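Local coordinates for AT5g51070/K3K7_27 (Arabidopsis thaliana, PDB 5GKM), which probably works as an ATP-dependent chaperone of the Clp protease system, the part described here being its all-helical N-terminal domain, at residues K23-L28 with T91-S96; L40-E45 with H122-L127; S55-D60 with R137-L142. All coordinates share one frame; numbering follows the deposited sequence. Where two conformers were deposited one is given.

Interaction 1. Residues K23-L28 with T91-S96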
ATOM      1  N   LYS A  23      -9.578  -2.995   5.088  1.00 12.36           N
ATOM      2  CA  LYS A  23     -10.053  -2.527   6.368  1.00 14.69           C
ATOM      3  C   LYS A  23      -9.816  -1.058   6.584  1.00 14.31           C
ATOM      4  O   LYS A  23     -10.641  -0.393   7.099  1.00 15.48           O
ATOM      5  CB  LYS A  23      -9.386  -3.246   7.504  1.00 16.88           C
ATOM      6  CG  LYS A  23      -9.558  -4.717   7.464  1.00 18.38           C
ATOM      7  CD  LYS A  23     -10.982  -5.164   7.684  1.00 21.61           C
ATOM      8  CE  LYS A  23     -11.686  -4.507   8.867  1.00 23.76           C
ATOM      9  NZ  LYS A  23     -10.966  -4.596  10.150  1.00 24.37           N
ATOM     10  N   GLU A  24      -8.643  -0.577   6.218  1.00 13.23           N
ATOM     11  CA  GLU A  24      -8.334   0.818   6.392  1.00 12.75           C
ATOM     12  C   GLU A  24      -9.223   1.737   5.574  1.00 13.01           C
ATOM     13  O   GLU A  24      -9.613   2.760   6.021  1.00 14.71           O
ATOM     14  CB  GLU A  24      -6.875   1.120   6.106  1.00 13.55           C
ATOM     15  CG  GLU A  24      -5.930   0.439   7.073  1.00 14.37           C
ATOM     16  CD  GLU A  24      -5.973   0.981   8.491  1.00 16.91           C
ATOM     17  OE1 GLU A  24      -6.053   2.149   8.699  1.00 16.83           O
ATOM     18  OE2 GLU A  24      -5.906   0.188   9.390  1.00 23.37           O
ATOM     19  N   ALA A  25      -9.482   1.318   4.352  1.00 13.53           N
ATOM     20  CA  ALA A  25     -10.343   2.070   3.479  1.00 13.75           C
ATOM     21  C   ALA A  25     -11.746   2.109   4.050  1.00 16.56           C
ATOM     22  O   ALA A  25     -12.352   3.128   4.070  1.00 14.76           O
ATOM     23  CB  ALA A  25     -10.347   1.488   2.063  1.00 14.62           C
ATOM     24  N   LYS A  26     -12.202   0.973   4.529  1.00 15.00           N
ATOM     25  CA  LYS A  26     -13.545   0.923   5.094  1.00 18.25           C
ATOM     26  C   LYS A  26     -13.653   1.840   6.281  1.00 17.75           C
ATOM     27  O   LYS A  26     -14.601   2.551   6.436  1.00 17.81           O
ATOM     28  CB  LYS A  26     -13.877  -0.497   5.536  1.00 19.53           C
ATOM     29  CG  LYS A  26     -15.317  -0.702   5.940  1.00 24.11           C
ATOM     30  CD  LYS A  26     -16.265  -0.536   4.776  1.00 28.17           C
ATOM     31  CE  LYS A  26     -17.741  -0.536   5.186  1.00 30.09           C
ATOM     32  NZ  LYS A  26     -18.623   0.071   4.168  1.00 30.00           N
ATOM     33  N   SER A  27     -12.648   1.785   7.124  1.00 16.86           N
ATOM     34  CA  SER A  27     -12.688   2.769   8.317  0.63 19.59           C
ATOM     35  C   SER A  27     -12.874   4.323   8.041  1.00 18.71           C
ATOM     36  O   SER A  27     -13.356   5.103   8.768  1.00 20.21           O
ATOM     37  CB  SER A  27     -11.505   2.528   9.234  0.63 23.32           C
ATOM     38  OG  SER A  27     -10.262   2.853   8.609  0.63 30.02           O
ATOM     39  N   LEU A  28     -12.366   4.605   6.849  1.00 17.32           N
ATOM     40  CA  LEU A  28     -12.382   5.956   6.343  1.00 18.33           C
ATOM     41  C   LEU A  28     -13.679   6.264   5.631  1.00 18.13           C
ATOM     42  O   LEU A  28     -13.843   7.331   5.129  1.00 20.20           O
ATOM     43  CB  LEU A  28     -11.195   6.279   5.457  1.00 16.79           C
ATOM     44  CG  LEU A  28      -9.887   6.282   6.180  1.00 16.91           C
ATOM     45  CD1 LEU A  28      -8.730   6.058   5.227  1.00 16.31           C
ATOM     46  CD2 LEU A  28      -9.679   7.512   6.993  1.00 17.99           C
ATOM     47  N   THR A  91     -13.590  -7.755   3.155  1.00 21.57           N
ATOM     48  CA  THR A  91     -12.638  -8.291   2.205  1.00 21.84           C
ATOM     49  C   THR A  91     -13.143  -8.475   0.754  1.00 22.70           C
ATOM     50  O   THR A  91     -12.431  -8.922  -0.094  1.00 22.66           O
ATOM     51  CB  THR A  91     -12.024  -9.594   2.673  1.00 25.64           C
ATOM     52  OG1 THR A  91     -13.049 -10.537   2.886  1.00 23.14           O
ATOM     53  CG2 THR A  91     -11.295  -9.347   3.918  1.00 28.00           C
ATOM     54  N   ASP A  92     -14.402  -8.160   0.524  1.00 19.60           N
ATOM     55  CA  ASP A  92     -14.885  -8.007  -0.835  1.00 20.98           C
ATOM     56  C   ASP A  92     -14.726  -6.599  -1.393  1.00 18.44           C
ATOM     57  O   ASP A  92     -15.070  -6.353  -2.516  1.00 18.92           O
ATOM     58  CB  ASP A  92     -16.330  -8.468  -0.934  1.00 22.66           C
ATOM     59  CG  ASP A  92     -16.470  -9.945  -0.709  1.00 24.76           C
ATOM     60  OD1 ASP A  92     -15.491 -10.642  -0.764  1.00 33.61           O
ATOM     61  OD2 ASP A  92     -17.518 -10.390  -0.440  1.00 32.58           O
ATOM     62  N   MET A  93     -14.237  -5.692  -0.581  1.00 16.60           N
ATOM     63  CA  MET A  93     -13.971  -4.301  -1.208  0.80 17.05           C
ATOM     64  C   MET A  93     -12.833  -4.291  -2.417  1.00 15.48           C
ATOM     65  O   MET A  93     -12.022  -5.076  -2.437  1.00 14.87           O
ATOM     66  CB  MET A  93     -13.327  -3.409  -0.178  0.80 16.35           C
ATOM     67  CG  MET A  93     -13.333  -1.946  -0.631  0.80 17.65           C
ATOM     68  SD  MET A  93     -12.489  -0.868   0.532  0.80 18.72           S
ATOM     69  CE  MET A  93     -13.695  -1.012   1.811  0.80 16.61           C
ATOM     70  N   PRO A  94     -13.389  -3.752  -3.508  1.00 14.47           N
ATOM     71  CA  PRO A  94     -12.616  -3.735  -4.724  1.00 15.24           C
ATOM     72  C   PRO A  94     -11.460  -2.769  -4.629  1.00 14.10           C
ATOM     73  O   PRO A  94     -11.426  -1.929  -3.816  1.00 13.81           O
ATOM     74  CB  PRO A  94     -13.609  -3.246  -5.778  1.00 15.16           C
ATOM     75  CG  PRO A  94     -14.549  -2.391  -5.021  1.00 16.91           C
ATOM     76  CD  PRO A  94     -14.697  -3.092  -3.720  1.00 16.00           C
ATOM     77  N   PHE A  95     -10.534  -2.976  -5.552  1.00 13.96           N
ATOM     78  CA  PHE A  95      -9.329  -2.180  -5.662  1.00 13.63           C
ATOM     79  C   PHE A  95      -9.413  -1.244  -6.848  1.00 13.58           C
ATOM     80  O   PHE A  95      -9.899  -1.602  -7.853  1.00 14.41           O
ATOM     81  CB  PHE A  95      -8.117  -3.087  -5.828  1.00 13.74           C
ATOM     82  CG  PHE A  95      -7.963  -4.054  -4.695  1.00 14.17           C
ATOM     83  CD1 PHE A  95      -7.474  -3.634  -3.531  1.00 14.00           C
ATOM     84  CD2 PHE A  95      -8.340  -5.347  -4.808  1.00 16.97           C
ATOM     85  CE1 PHE A  95      -7.370  -4.461  -2.489  1.00 15.48           C
ATOM     86  CE2 PHE A  95      -8.212  -6.206  -3.761  1.00 16.83           C
ATOM     87  CZ  PHE A  95      -7.742  -5.753  -2.592  1.00 15.64           C
ATOM     88  N   SER A  96      -8.893  -0.047  -6.686  1.00 13.40           N
ATOM     89  CA  SER A  96      -8.914   0.921  -7.751  1.00 14.63           C
ATOM     90  C   SER A  96      -7.960   0.557  -8.882  1.00 13.88           C
ATOM     91  O   SER A  96      -7.149  -0.239  -8.734  1.00 13.55           O
ATOM     92  CB  SER A  96      -8.573   2.290  -7.232  1.00 13.88           C
ATOM     93  OG  SER A  96      -7.252   2.407  -6.955  1.00 14.73           O
TER

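Interaction 2. Residues L40-E45 with H122-L127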
ATOM      1  N   LEU A  40      -1.613   2.535   3.899  1.00 11.35           N
ATOM      2  CA  LEU A  40      -2.016   2.258   5.257  1.00 12.45           C
ATOM      3  C   LEU A  40      -1.931   0.766   5.613  1.00 11.86           C
ATOM      4  O   LEU A  40      -1.481   0.429   6.628  1.00 11.08           O
ATOM      5  CB  LEU A  40      -3.409   2.793   5.564  1.00 12.97           C
ATOM      6  CG  LEU A  40      -3.606   4.300   5.507  1.00 13.62           C
ATOM      7  CD1 LEU A  40      -5.044   4.696   5.820  1.00 15.02           C
ATOM      8  CD2 LEU A  40      -2.690   5.012   6.480  1.00 14.75           C
ATOM      9  N   GLY A  41      -2.357  -0.088   4.702  1.00 10.97           N
ATOM     10  CA  GLY A  41      -2.265  -1.495   4.944  1.00 10.77           C
ATOM     11  C   GLY A  41      -0.851  -2.010   5.127  1.00 10.75           C
ATOM     12  O   GLY A  41      -0.598  -2.833   5.917  1.00 11.02           O
ATOM     13  N   LEU A  42       0.046  -1.484   4.314  1.00 11.16           N
ATOM     14  CA  LEU A  42       1.443  -1.838   4.448  1.00 11.89           C
ATOM     15  C   LEU A  42       2.045  -1.382   5.744  1.00 11.56           C
ATOM     16  O   LEU A  42       2.784  -2.077   6.328  1.00 13.07           O
ATOM     17  CB  LEU A  42       2.272  -1.259   3.295  1.00 12.03           C
ATOM     18  CG  LEU A  42       1.997  -1.854   1.905  1.00 12.07           C
ATOM     19  CD1 LEU A  42       2.573  -0.940   0.844  1.00 14.40           C
ATOM     20  CD2 LEU A  42       2.505  -3.261   1.714  1.00 13.12           C
ATOM     21  N   ILE A  43       1.708  -0.180   6.137  1.00 12.16           N
ATOM     22  CA  ILE A  43       2.141   0.338   7.429  1.00 13.29           C
ATOM     23  C   ILE A  43       1.579  -0.478   8.589  1.00 13.12           C
ATOM     24  O   ILE A  43       2.289  -0.826   9.470  1.00 14.89           O
ATOM     25  CB  ILE A  43       1.810   1.843   7.603  1.00 12.34           C
ATOM     26  CG1 ILE A  43       2.601   2.668   6.582  1.00 13.12           C
ATOM     27  CG2 ILE A  43       2.119   2.327   9.006  1.00 14.54           C
ATOM     28  CD1 ILE A  43       2.122   4.062   6.413  1.00 13.72           C
ATOM     29  N   ALA A  44       0.315  -0.811   8.490  1.00 12.69           N
ATOM     30  CA  ALA A  44      -0.285  -1.595   9.537  1.00 13.86           C
ATOM     31  C   ALA A  44       0.343  -2.990   9.680  1.00 13.84           C
ATOM     32  O   ALA A  44       0.385  -3.553  10.730  1.00 16.19           O
ATOM     33  CB  ALA A  44      -1.781  -1.701   9.334  1.00 13.82           C
ATOM     34  N   GLU A  45       0.695  -3.584   8.571  1.00 13.60           N
ATOM     35  CA  GLU A  45       1.249  -4.909   8.572  1.00 13.58           C
ATOM     36  C   GLU A  45       2.685  -5.004   9.108  1.00 14.76           C
ATOM     37  O   GLU A  45       3.046  -5.979   9.698  1.00 15.53           O
ATOM     38  CB  GLU A  45       1.096  -5.543   7.189  1.00 13.20           C
ATOM     39  CG  GLU A  45       1.450  -7.014   7.081  1.00 14.47           C
ATOM     40  CD  GLU A  45       2.937  -7.270   7.080  1.00 16.06           C
ATOM     41  OE1 GLU A  45       3.689  -6.426   6.635  1.00 15.62           O
ATOM     42  OE2 GLU A  45       3.276  -8.351   7.499  1.00 18.79           O
ATOM     43  N   HIS A 122       7.939  -5.675  -2.343  1.00 11.49           N
ATOM     44  CA  HIS A 122       7.688  -5.509  -3.746  1.00 11.27           C
ATOM     45  C   HIS A 122       6.515  -4.599  -3.997  1.00 11.06           C
ATOM     46  O   HIS A 122       6.510  -3.857  -4.912  1.00 11.50           O
ATOM     47  CB  HIS A 122       7.372  -6.822  -4.427  1.00 11.87           C
ATOM     48  CG  HIS A 122       8.505  -7.819  -4.415  1.00 13.71           C
ATOM     49  ND1 HIS A 122       8.461  -8.975  -3.761  1.00 13.81           N
ATOM     50  CD2 HIS A 122       9.725  -7.773  -5.017  1.00 13.99           C
ATOM     51  CE1 HIS A 122       9.590  -9.625  -3.954  1.00 14.82           C
ATOM     52  NE2 HIS A 122      10.362  -8.885  -4.709  1.00 13.91           N
ATOM     53  N   ILE A 123       5.478  -4.751  -3.188  1.00 10.80           N
ATOM     54  CA  ILE A 123       4.325  -3.871  -3.267  1.00 10.64           C
ATOM     55  C   ILE A 123       4.699  -2.431  -2.956  1.00 10.62           C
ATOM     56  O   ILE A 123       4.249  -1.555  -3.571  1.00 10.43           O
ATOM     57  CB  ILE A 123       3.130  -4.313  -2.368  1.00 11.40           C
ATOM     58  CG1 ILE A 123       2.712  -5.737  -2.748  1.00 12.38           C
ATOM     59  CG2 ILE A 123       1.999  -3.291  -2.455  1.00 11.27           C
ATOM     60  CD1 ILE A 123       1.721  -6.395  -1.811  1.00 13.44           C
ATOM     61  N   ALA A 124       5.540  -2.254  -1.959  1.00 10.40           N
ATOM     62  CA  ALA A 124       5.993  -0.906  -1.658  1.00 10.96           C
ATOM     63  C   ALA A 124       6.781  -0.269  -2.809  1.00 11.52           C
ATOM     64  O   ALA A 124       6.602   0.845  -3.093  1.00 12.36           O
ATOM     65  CB  ALA A 124       6.826  -0.883  -0.380  1.00 10.98           C
ATOM     66  N   VAL A 125       7.629  -1.056  -3.435  1.00 12.12           N
ATOM     67  CA  VAL A 125       8.398  -0.514  -4.538  1.00 11.92           C
ATOM     68  C   VAL A 125       7.435  -0.093  -5.630  1.00 12.89           C
ATOM     69  O   VAL A 125       7.597   0.906  -6.200  1.00 13.42           O
ATOM     70  CB  VAL A 125       9.442  -1.497  -5.106  1.00 11.75           C
ATOM     71  CG1 VAL A 125      10.181  -0.872  -6.286  1.00 13.00           C
ATOM     72  CG2 VAL A 125      10.434  -1.819  -4.011  1.00 12.67           C
ATOM     73  N   GLY A 126       6.421  -0.897  -5.848  1.00 11.97           N
ATOM     74  CA  GLY A 126       5.414  -0.543  -6.820  1.00 13.93           C
ATOM     75  C   GLY A 126       4.678   0.715  -6.443  1.00 13.41           C
ATOM     76  O   GLY A 126       4.465   1.548  -7.234  1.00 13.31           O
ATOM     77  N   LEU A 127       4.319   0.801  -5.177  1.00 11.28           N
ATOM     78  CA  LEU A 127       3.527   1.879  -4.724  1.00 12.66           C
ATOM     79  C   LEU A 127       4.253   3.181  -4.919  1.00 14.65           C
ATOM     80  O   LEU A 127       3.671   4.178  -5.241  1.00 14.75           O
ATOM     81  CB  LEU A 127       3.172   1.658  -3.263  1.00 12.36           C
ATOM     82  CG  LEU A 127       2.355   2.678  -2.494  1.00 14.10           C
ATOM     83  CD1 LEU A 127       1.024   2.846  -3.191  1.00 13.68           C
ATOM     84  CD2 LEU A 127       2.131   2.251  -1.054  1.00 14.25           C
TER

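Interaction 3. Residues S55-D60 with R137-L142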
ATOM      1  N   SER A  55      11.432   3.526   9.075  1.00 25.67           N
ATOM      2  CA  SER A  55      11.308   4.957   9.003  1.00 24.49           C
ATOM      3  C   SER A  55      10.759   5.712  10.204  1.00 27.66           C
ATOM      4  O   SER A  55      10.679   6.919  10.167  1.00 27.45           O
ATOM      5  CB  SER A  55      10.385   5.302   7.855  1.00 26.03           C
ATOM      6  OG  SER A  55       9.064   5.036   8.209  1.00 24.41           O
ATOM      7  N   GLY A  56      10.275   5.016  11.202  1.00 26.10           N
ATOM      8  CA  GLY A  56       9.611   5.696  12.279  1.00 26.43           C
ATOM      9  C   GLY A  56       8.164   6.106  12.031  1.00 26.28           C
ATOM     10  O   GLY A  56       7.541   6.669  12.868  1.00 27.49           O
ATOM     11  N   ILE A  57       7.657   5.815  10.848  1.00 24.26           N
ATOM     12  CA  ILE A  57       6.267   6.023  10.568  1.00 26.04           C
ATOM     13  C   ILE A  57       5.437   4.980  11.267  1.00 22.49           C
ATOM     14  O   ILE A  57       5.747   3.867  11.221  1.00 22.51           O
ATOM     15  CB  ILE A  57       5.991   5.975   9.064  1.00 26.48           C
ATOM     16  CG1 ILE A  57       6.543   7.215   8.400  1.00 28.11           C
ATOM     17  CG2 ILE A  57       4.502   5.928   8.755  1.00 25.47           C
ATOM     18  CD1 ILE A  57       6.574   7.137   6.903  1.00 29.73           C
ATOM     19  N   THR A  58       4.341   5.406  11.854  1.00 23.82           N
ATOM     20  CA  THR A  58       3.427   4.524  12.539  1.00 23.90           C
ATOM     21  C   THR A  58       2.040   4.705  11.999  1.00 22.57           C
ATOM     22  O   THR A  58       1.756   5.705  11.465  1.00 22.66           O
ATOM     23  CB  THR A  58       3.328   4.793  14.075  1.00 26.87           C
ATOM     24  OG1 THR A  58       2.973   6.138  14.320  1.00 31.34           O
ATOM     25  CG2 THR A  58       4.592   4.476  14.730  1.00 27.66           C
ATOM     26  N   ILE A  59       1.202   3.702  12.198  1.00 21.96           N
ATOM     27  CA  ILE A  59      -0.118   3.680  11.624  1.00 20.56           C
ATOM     28  C   ILE A  59      -1.033   4.827  12.079  1.00 19.38           C
ATOM     29  O   ILE A  59      -1.727   5.376  11.285  1.00 21.59           O
ATOM     30  CB  ILE A  59      -0.758   2.286  11.779  1.00 21.22           C
ATOM     31  CG1 ILE A  59      -2.048   2.185  11.005  1.00 19.41           C
ATOM     32  CG2 ILE A  59      -0.962   1.901  13.238  1.00 24.08           C
ATOM     33  CD1 ILE A  59      -1.903   2.264   9.519  1.00 18.32           C
ATOM     34  N   ASP A  60      -0.980   5.190  13.342  1.00 25.49           N
ATOM     35  CA  ASP A  60      -1.841   6.269  13.763  1.00 26.31           C
ATOM     36  C   ASP A  60      -1.565   7.589  13.128  1.00 22.10           C
ATOM     37  O   ASP A  60      -2.436   8.295  12.737  1.00 22.46           O
ATOM     38  CB  ASP A  60      -1.878   6.351  15.289  1.00 33.08           C
ATOM     39  CG  ASP A  60      -2.688   5.201  15.902  1.00 40.73           C
ATOM     40  OD1 ASP A  60      -3.800   4.854  15.411  1.00 44.28           O
ATOM     41  OD2 ASP A  60      -2.151   4.599  16.832  1.00 50.86           O
ATOM     42  N   ARG A 137       1.647  12.083  -1.382  1.00 17.61           N
ATOM     43  CA  ARG A 137       1.042  13.134  -0.601  1.00 19.42           C
ATOM     44  C   ARG A 137       1.055  12.825   0.877  1.00 18.50           C
ATOM     45  O   ARG A 137       1.274  13.673   1.671  1.00 18.92           O
ATOM     46  CB  ARG A 137      -0.372  13.379  -1.054  1.00 20.53           C
ATOM     47  CG  ARG A 137      -0.488  13.800  -2.499  1.00 25.33           C
ATOM     48  CD  ARG A 137      -1.922  13.859  -2.948  1.00 26.98           C
ATOM     49  NE  ARG A 137      -2.585  15.022  -2.435  1.00 29.90           N
ATOM     50  CZ  ARG A 137      -3.872  15.277  -2.616  1.00 33.14           C
ATOM     51  NH1 ARG A 137      -4.618  14.443  -3.306  1.00 35.85           N
ATOM     52  NH2 ARG A 137      -4.426  16.367  -2.126  1.00 32.43           N
ATOM     53  N   VAL A 138       0.755  11.590   1.223  1.00 16.67           N
ATOM     54  CA  VAL A 138       0.813  11.177   2.587  1.00 16.47           C
ATOM     55  C   VAL A 138       2.228  11.238   3.167  1.00 16.99           C
ATOM     56  O   VAL A 138       2.425  11.706   4.223  1.00 17.21           O
ATOM     57  CB  VAL A 138       0.313   9.733   2.723  1.00 17.64           C
ATOM     58  CG1 VAL A 138       0.368   9.248   4.147  1.00 16.94           C
ATOM     59  CG2 VAL A 138      -1.071   9.602   2.170  1.00 18.17           C
ATOM     60  N   LEU A 139       3.196  10.742   2.405  1.00 15.95           N
ATOM     61  CA  LEU A 139       4.549  10.761   2.876  1.00 17.21           C
ATOM     62  C   LEU A 139       5.038  12.200   3.079  1.00 18.11           C
ATOM     63  O   LEU A 139       5.720  12.481   4.002  1.00 20.85           O
ATOM     64  CB  LEU A 139       5.474   9.928   1.992  1.00 16.64           C
ATOM     65  CG  LEU A 139       5.148   8.440   1.971  1.00 16.31           C
ATOM     66  CD1 LEU A 139       6.034   7.721   0.975  1.00 19.71           C
ATOM     67  CD2 LEU A 139       5.359   7.777   3.308  1.00 16.11           C
ATOM     68  N   LYS A 140       4.634  13.066   2.187  1.00 19.11           N
ATOM     69  CA  LYS A 140       5.024  14.451   2.314  1.00 22.61           C
ATOM     70  C   LYS A 140       4.452  15.045   3.586  1.00 22.06           C
ATOM     71  O   LYS A 140       5.103  15.754   4.269  1.00 22.26           O
ATOM     72  CB  LYS A 140       4.602  15.264   1.104  1.00 26.36           C
ATOM     73  CG  LYS A 140       4.965  16.737   1.201  1.00 29.35           C
ATOM     74  CD  LYS A 140       4.602  17.493  -0.053  1.00 34.35           C
ATOM     75  CE  LYS A 140       5.330  18.837  -0.108  1.00 40.02           C
ATOM     76  NZ  LYS A 140       4.480  19.906  -0.690  1.00 48.04           N
ATOM     77  N   ARG A 141       3.215  14.722   3.874  1.00 21.17           N
ATOM     78  CA  ARG A 141       2.604  15.197   5.074  1.00 20.58           C
ATOM     79  C   ARG A 141       3.305  14.650   6.302  1.00 20.62           C
ATOM     80  O   ARG A 141       3.406  15.302   7.290  1.00 23.69           O
ATOM     81  CB  ARG A 141       1.106  14.906   5.074  1.00 21.29           C
ATOM     82  CG  ARG A 141       0.381  15.304   6.322  1.00 23.53           C
ATOM     83  CD  ARG A 141       0.185  16.818   6.338  1.00 26.36           C
ATOM     84  NE  ARG A 141      -0.686  17.342   5.303  1.00 29.74           N
ATOM     85  CZ  ARG A 141      -1.976  17.579   5.463  1.00 29.11           C
ATOM     86  NH1 ARG A 141      -2.543  17.298   6.602  1.00 30.15           N
ATOM     87  NH2 ARG A 141      -2.697  18.059   4.502  1.00 31.63           N
ATOM     88  N   LEU A 142       3.791  13.431   6.222  1.00 21.49           N
ATOM     89  CA  LEU A 142       4.540  12.833   7.318  1.00 19.56           C
ATOM     90  C   LEU A 142       6.014  13.252   7.370  1.00 21.50           C
ATOM     91  O   LEU A 142       6.672  12.876   8.253  1.00 23.13           O
ATOM     92  CB  LEU A 142       4.433  11.308   7.305  1.00 21.27           C
ATOM     93  CG  LEU A 142       3.026  10.743   7.361  1.00 20.69           C
ATOM     94  CD1 LEU A 142       2.951   9.257   7.088  1.00 20.70           C
ATOM     95  CD2 LEU A 142       2.426  11.034   8.707  1.00 24.43           C
TER

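Interaction 1. Residues K23-L28 with T91-S96
Ala25 lies on the side of helix 12-27 that faces Met93, and its CB comes within 3.5 Å of Met93 SD. Met93 was modelled in two conformations; the contact is described for one of them and is to that extent doubtful. The thioether rests on the methyl group, a purely apolar approach, and no hydrogen bond joins the two segments. Ala25 also touches His37 of helix 35-45, so its small side chain is enclosed from more than one direction and is buried.

One residue on, Lys26 meets the far end of the same side chain. Met93 CE lies 3.7 Å from Lys26 N and 3.8 Å from Lys26 CB, which places the terminal methyl against the last full turn of the helix. Met93 gets there by running straight out from its backbone, CG anti to the backbone N, and turning only at the thioether (chi3 -69°). Lys26 bends at chi2 (66°), so its CD also comes within 4.0 Å of Met93 CE, while its NZ forms a weak, long ion pair with Asp31 OD1. The CA atoms of Lys26 and Met93, the closest such pair, are 8.2 Å apart, a gap spanned by the extended Met93 side chain.

The contact belongs to the Clp R domain and joins the C-terminal end of helix 12-27 to the irregular connection leading into helix 97-112. That connection is held in place through Met93 O, which accepts a hydrogen bond from Gln22 NE2, and through backbone bonding of Pro94 and Ser96 to Val33. Leu28 packs on Val66 and Trp67 of helix 59-71.

Interaction 2. Residues L40-E45 with H122-L127
The backbone N of Leu127 donates to Ile123 O over 2.9 Å, an ordinary helical bond joining two of the three residues that receive Leu42 from across the contact. No polar bond passes between the segments. Leu42 CD1 does most of the touching, 3.7 Å from Leu127 CD2 and 4.1 Å from Ile123 CG2, with Ala124 CB a little farther off at 4.4 Å. The second branch, Leu42 CD2, also reaches Ile123 CG2, at 4.2 Å, so both branches of the leucine bear on that methyl.

The two helices, 35-45 and 120-130, run roughly antiparallel: their short axes make an angle of 147° and approach to 11.0 Å. Both lie within the Clp R domain, and the centre of the contact is about 4 Å from the centre of the chain, in its buried core.

The side chains of Leu127 and Leu42 lie alongside, running antiparallel to one another. Leu127 CG stands anti to the backbone N (chi1 178°), and chi2 of 59° to CD1 leaves CD2 anti to CA, extended across to Leu42. Phe52 also packs on Leu42, while Ala106 of helix 97-112 lies against Ile123.

Interaction 3. Residues S55-D60 with R137-L142
Ile57 projects toward helix 134-142 and meets Leu139 and Leu142, crossing each of these side chains at about a right angle. Its two arms divide the work: CD1, at the end of the longer branch, lies 3.8 Å from Leu139 CD2, while the branch methyl CG2 lies 4.0 Å from Leu142 CD1. The torsions of Ile57 aim the two arms: chi1 of -72° sets CG2 anti to the backbone N and turns it toward Leu142, and the longer branch, extended at chi2 (168°), carries CD1 to Leu139.

The leucines approach differently. Leu142 sends its CB toward the 55-60 segment, and its CA is the nearest to that of Ile57, at 7.7 Å. Leu139 leaves its helix without heading straight for the partner, and it is the outer end, CD2, that closes the distance. Both sit on one side of helix 134-142, three residues apart, and the buried surface is modest at 109 Å².

The 55-60 segment runs from a turn into the first residues of helix 59-71 of the Clp R domain. Ser55 OG accepts from the backbone N of Ile57 at 3.1 Å with an N-H...O angle of 160°, which makes an ST turn and fixes the backbone directly behind the contacting isoleucine. Ser55 OG is also hydrogen-bonded to Phe52 O.

Ala144, in the connection beyond helix 134-142, packs on both Ile57 and Leu139. Ile57 also touches Ile43 of helix 35-45.

How the interactions relate
From the N terminus, the chain lays down 23-28, 40-45 and 55-60 before any contact closes. The partners then follow in the same order: 91-96 closes interaction 1 over 62 intervening residues, 122-127 closes interaction 2 over 76, and 137-142 closes interaction 3 over another 76. Every pair of loops therefore crosses, and none nests within another. Helix 35-45 links them physically: Leu40 packs on Glu24 and Leu28 of interaction 1, and Ile43 CG2 lies 3.6 Å from Ile59 N of interaction 3. Together the first two helices and the loop leading into helix 59-71 are tied to the loop before helix 97-112 and to helices 120-130 and 134-142.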